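Local coordinates for A-type flavoprotein (Giardia intestinalis, PDB 2Q9U), which probably reduces dioxygen at a mu-oxo-diiron site, using electrons passed through flavin mononucleotide, at residues Met273-Leu278 / Thr288-Met293; Ala281-Cys286 / Gln391-Gly396. All coordinates share one frame; numbering follows the deposited sequence.

Contact 1. Residues Met273-Leu278 / Thr288-Met293; sequences MALALL and TVLLEM
L278 N donates to A274 O at 2.9 Å, and this ordinary helical bond stacks one turn on the next so that A274 and L278 both turn their CB toward strand 288-292. On the helix side L278 carries most of the contact. Its CG lies anti to the backbone N (chi1 -151°), which carries the isobutyl group out over T288 at a slant, and CG presses on T288 CB at 3.5 Å, a tight fit for two carbons. The two methyls then part company: CD1 leans toward the backbone at V289 O, while CD2 passes T288 OG1 and meets L290 CB at 4.1 Å, the two leucine side chains lying at about a right angle. The T288 methyl CG2 comes to 3.4 Å from L278 O. Two residues further along the strand, L290 again faces the helix. With CG anti to the backbone N (chi1 178°), its CD1 reaches past L278 to the preceding turn, 3.9 Å from A274 CB and 4.1 Å from L275 CD2. W25 of the second subunit packs on both L278 and L290, and the T288 N-H donates to S180 OG of that subunit, so the buried contact runs on into the second subunit. The axes of 273-278 and 288-292 run nearly antiparallel (165°) and approach to 9.5 Å at their closest. Here helix 269-283 comes back to deliver the chain into strand 287-292, parallel to strand 258-263: the beta-alpha-beta crossover of a flavodoxin-like fold.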
# COMPACT_ATOMS: atom_id res chain seq x y z
N MET A 273 -4.72 16.86 20.07
CA MET A 273 -3.87 17.90 20.64
C MET A 273 -3.03 18.57 19.54
O MET A 273 -2.80 19.79 19.56
CB MET A 273 -2.97 17.35 21.72
CG MET A 273 -3.71 16.93 22.94
SD MET A 273 -4.11 18.36 23.94
CE MET A 273 -2.52 18.54 24.76
N ALA A 274 -2.57 17.75 18.59
CA ALA A 274 -1.83 18.26 17.43
C ALA A 274 -2.64 19.28 16.67
O ALA A 274 -2.09 20.31 16.25
CB ALA A 274 -1.39 17.12 16.48
N LEU A 275 -3.94 19.01 16.48
CA LEU A 275 -4.79 19.96 15.76
C LEU A 275 -4.91 21.30 16.49
O LEU A 275 -4.93 22.37 15.87
CB LEU A 275 -6.19 19.36 15.49
CG LEU A 275 -6.30 18.24 14.44
CD1 LEU A 275 -7.69 17.59 14.53
CD2 LEU A 275 -6.04 18.80 13.02
N ALA A 276 -5.04 21.26 17.82
CA ALA A 276 -5.13 22.49 18.62
C ALA A 276 -3.83 23.30 18.53
O ALA A 276 -3.85 24.52 18.38
CB ALA A 276 -5.46 22.16 20.11
N LEU A 277 -2.70 22.60 18.64
CA LEU A 277 -1.39 23.23 18.49
C LEU A 277 -1.28 23.90 17.11
O LEU A 277 -0.78 25.02 16.99
CB LEU A 277 -0.27 22.21 18.68
CG LEU A 277 1.14 22.81 18.69
CD1 LEU A 277 1.90 22.38 19.92
CD2 LEU A 277 1.90 22.40 17.47
N LEU A 278 -1.72 23.19 16.08
CA LEU A 278 -1.66 23.68 14.70
C LEU A 278 -2.46 24.98 14.51
O LEU A 278 -1.99 25.94 13.87
CB LEU A 278 -2.21 22.60 13.79
CG LEU A 278 -1.70 22.50 12.38
CD1 LEU A 278 -0.29 21.91 12.40
CD2 LEU A 278 -2.69 21.65 11.52
N THR A 288 0.65 25.93 8.24
CA THR A 288 0.77 24.79 9.15
C THR A 288 0.47 23.51 8.35
O THR A 288 -0.49 23.47 7.60
CB THR A 288 -0.22 24.88 10.34
OG1 THR A 288 -1.57 24.87 9.84
CG2 THR A 288 0.02 26.14 11.17
N VAL A 289 1.32 22.51 8.53
CA VAL A 289 1.19 21.21 7.88
C VAL A 289 1.22 20.16 9.00
O VAL A 289 2.07 20.20 9.87
CB VAL A 289 2.36 20.99 6.84
CG1 VAL A 289 2.36 19.55 6.27
CG2 VAL A 289 2.27 22.00 5.70
N LEU A 290 0.25 19.24 8.98
CA LEU A 290 0.27 18.11 9.88
C LEU A 290 0.56 16.85 9.08
O LEU A 290 -0.13 16.57 8.09
CB LEU A 290 -1.10 17.99 10.60
CG LEU A 290 -1.29 16.80 11.58
CD1 LEU A 290 -2.25 17.24 12.65
CD2 LEU A 290 -1.82 15.53 10.91
N LEU A 291 1.56 16.10 9.52
CA LEU A 291 1.97 14.86 8.86
C LEU A 291 1.85 13.73 9.86
O LEU A 291 2.63 13.68 10.81
CB LEU A 291 3.44 14.95 8.37
CG LEU A 291 3.77 16.05 7.36
CD1 LEU A 291 5.25 15.92 6.97
CD2 LEU A 291 2.87 15.89 6.12
N GLU A 292 0.90 12.82 9.66
CA GLU A 292 0.79 11.66 10.53
C GLU A 292 1.33 10.42 9.82
O GLU A 292 0.96 10.16 8.67
CB GLU A 292 -0.66 11.43 10.95
CG GLU A 292 -0.83 10.41 12.09
CD GLU A 292 -1.92 10.85 13.07
OE1 GLU A 292 -2.05 12.08 13.32
OE2 GLU A 292 -2.65 9.96 13.58
N MET A 293 2.18 9.65 10.51
CA MET A 293 2.99 8.66 9.81
C MET A 293 2.17 7.54 9.19
O MET A 293 2.59 6.96 8.19
CB MET A 293 4.13 8.11 10.68
CG MET A 293 5.15 9.19 11.12
SD MET A 293 5.83 10.17 9.75
CE MET A 293 6.83 9.04 8.81

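Contact 2. Residues Ala281-Cys286 / Gln391-Gly396; sequences ARSTGC and QAYNAG. With NO3 (nitrate ion), chain E.
A Schellman motif at G285 finishes the helical run through A281 and S283, two residues that pack against helix 386-409 at G396 and Y393 respectively. G285 takes a positive phi (100°), a backbone shape that suits glycine, and its amide bonds back to R282 O at 3.0 Å. A281 O is gripped twice by T284: the backbone N donates to it, and OG1 comes in close to the carbonyl plane at 2.6 Å. That second bond ties the T284 side chain down over the last turn.

Across the interface the backbones come unusually near, with A281 CA only 4.4 Å from G396 CA. G396 has no side chain to hold them apart, and its carbonyl O lies 3.6 Å from A281 CB and 3.3 Å from A281 CA, the latter a CA-H...O contact bent to 126° at the hydrogen. In this flavodoxin-like domain the two helices lie side by side against the five-stranded parallel sheet, 386-409 being the last of the chain.

A turn before G396, Y393 carries its phenol alongside the other helix. With CG anti to the backbone N, the ring stretches across to S283, where OH touches CB at 3.4 Å. S283 OG has its hydrogen bond with G280 O, one turn back.

R282 points elsewhere. Its extended chain takes the guanidinium to the second subunit, where NH1 bonds to Q9 OE1 and NE to S180 O. NH2 also donates to a nitrate ion, probably from the crystallisation liquor, lying at the edge of the group: 3.0 Å to O1, with an angle of 153° at the hydrogen.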
# COMPACT_ATOMS: atom_id res chain seq x y z
N ALA A 281 -0.51 27.78 15.95
CA ALA A 281 0.54 28.20 15.03
C ALA A 281 -0.03 29.02 13.86
O ALA A 281 0.58 30.01 13.43
CB ALA A 281 1.37 26.99 14.55
N ARG A 282 -1.20 28.61 13.37
CA ARG A 282 -1.83 29.22 12.22
C ARG A 282 -2.24 30.66 12.55
O ARG A 282 -2.16 31.56 11.70
CB ARG A 282 -3.06 28.42 11.77
CG ARG A 282 -3.55 28.83 10.37
CD ARG A 282 -4.95 28.36 10.03
NE ARG A 282 -5.33 28.83 8.69
CZ ARG A 282 -5.81 30.04 8.40
NH1 ARG A 282 -6.00 30.93 9.37
NH2 ARG A 282 -6.11 30.35 7.13
N SER A 283 -2.66 30.87 13.80
CA SER A 283 -3.09 32.21 14.27
C SER A 283 -2.00 33.28 14.15
O SER A 283 -2.31 34.48 14.11
CB SER A 283 -3.58 32.15 15.71
OG SER A 283 -2.50 32.01 16.64
N THR A 284 -0.74 32.85 14.12
CA THR A 284 0.41 33.78 13.96
C THR A 284 0.67 34.24 12.53
O THR A 284 1.50 35.15 12.30
CB THR A 284 1.73 33.18 14.51
OG1 THR A 284 2.14 32.05 13.70
CG2 THR A 284 1.59 32.79 15.93
N GLY A 285 -0.01 33.60 11.58
CA GLY A 285 0.15 33.87 10.17
C GLY A 285 1.04 32.83 9.49
O GLY A 285 1.34 32.96 8.30
N CYS A 286 1.49 31.82 10.22
CA CYS A 286 2.25 30.73 9.59
C CYS A 286 1.36 29.78 8.81
O CYS A 286 0.20 29.55 9.17
CB CYS A 286 3.00 29.91 10.65
SG CYS A 286 4.38 30.72 11.43
N GLN A 391 -3.96 24.67 26.26
CA GLN A 391 -2.52 24.68 26.50
C GLN A 391 -1.77 24.35 25.19
O GLN A 391 -0.72 24.94 24.89
CB GLN A 391 -2.17 23.71 27.63
CG GLN A 391 -0.69 23.62 27.92
CD GLN A 391 -0.38 22.67 29.07
OE1 GLN A 391 -1.25 21.95 29.54
NE2 GLN A 391 0.87 22.69 29.52
N ALA A 392 -2.32 23.41 24.43
CA ALA A 392 -1.72 23.02 23.14
C ALA A 392 -1.77 24.18 22.17
O ALA A 392 -0.78 24.46 21.50
CB ALA A 392 -2.42 21.79 22.55
N TYR A 393 -2.92 24.85 22.11
CA TYR A 393 -3.13 26.02 21.25
C TYR A 393 -2.11 27.11 21.60
O TYR A 393 -1.50 27.69 20.70
CB TYR A 393 -4.56 26.56 21.38
CG TYR A 393 -4.86 27.79 20.54
CD1 TYR A 393 -4.54 29.08 21.00
CD2 TYR A 393 -5.46 27.66 19.30
CE1 TYR A 393 -4.84 30.21 20.21
CE2 TYR A 393 -5.76 28.77 18.52
CZ TYR A 393 -5.45 30.03 18.96
OH TYR A 393 -5.79 31.08 18.13
N ASN A 394 -1.95 27.38 22.90
CA ASN A 394 -0.98 28.38 23.35
C ASN A 394 0.48 28.02 23.02
O ASN A 394 1.26 28.90 22.62
CB ASN A 394 -1.13 28.68 24.85
CG ASN A 394 -2.45 29.37 25.17
OD1 ASN A 394 -3.11 29.98 24.30
ND2 ASN A 394 -2.86 29.25 26.42
N ALA A 395 0.83 26.75 23.20
CA ALA A 395 2.14 26.27 22.79
C ALA A 395 2.35 26.45 21.28
O ALA A 395 3.47 26.74 20.85
CB ALA A 395 2.35 24.83 23.20
N GLY A 396 1.28 26.32 20.50
CA GLY A 396 1.33 26.54 19.05
C GLY A 396 1.53 28.00 18.67
O GLY A 396 2.30 28.32 17.78
N NO3 E . -7.73 33.45 6.96
O1 NO3 E . -6.34 33.34 6.84
O2 NO3 E . -8.57 33.17 5.87
O3 NO3 E . -8.25 33.83 8.21

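Helix 269-283 serves both contacts: in contact 1 it meets strand 287-292, and further along in contact 2 it meets helix 386-409. Their centres are 11 Å apart and they touch directly. T288 CG2 lies 3.5 Å from R282 N, and the last helix also reaches back to the earlier turns, with A392 CB 3.6 Å from M273 O and Y393 CD2 3.6 Å from A276 O. S180 of the second subunit bonds to both T288 and R282, joining the two at the subunit interface. Contact 1 is nearer the flavin, the A274 side chain being about 9 Å from a bound FMN; contact 2 lies away from the FMN and diiron sites.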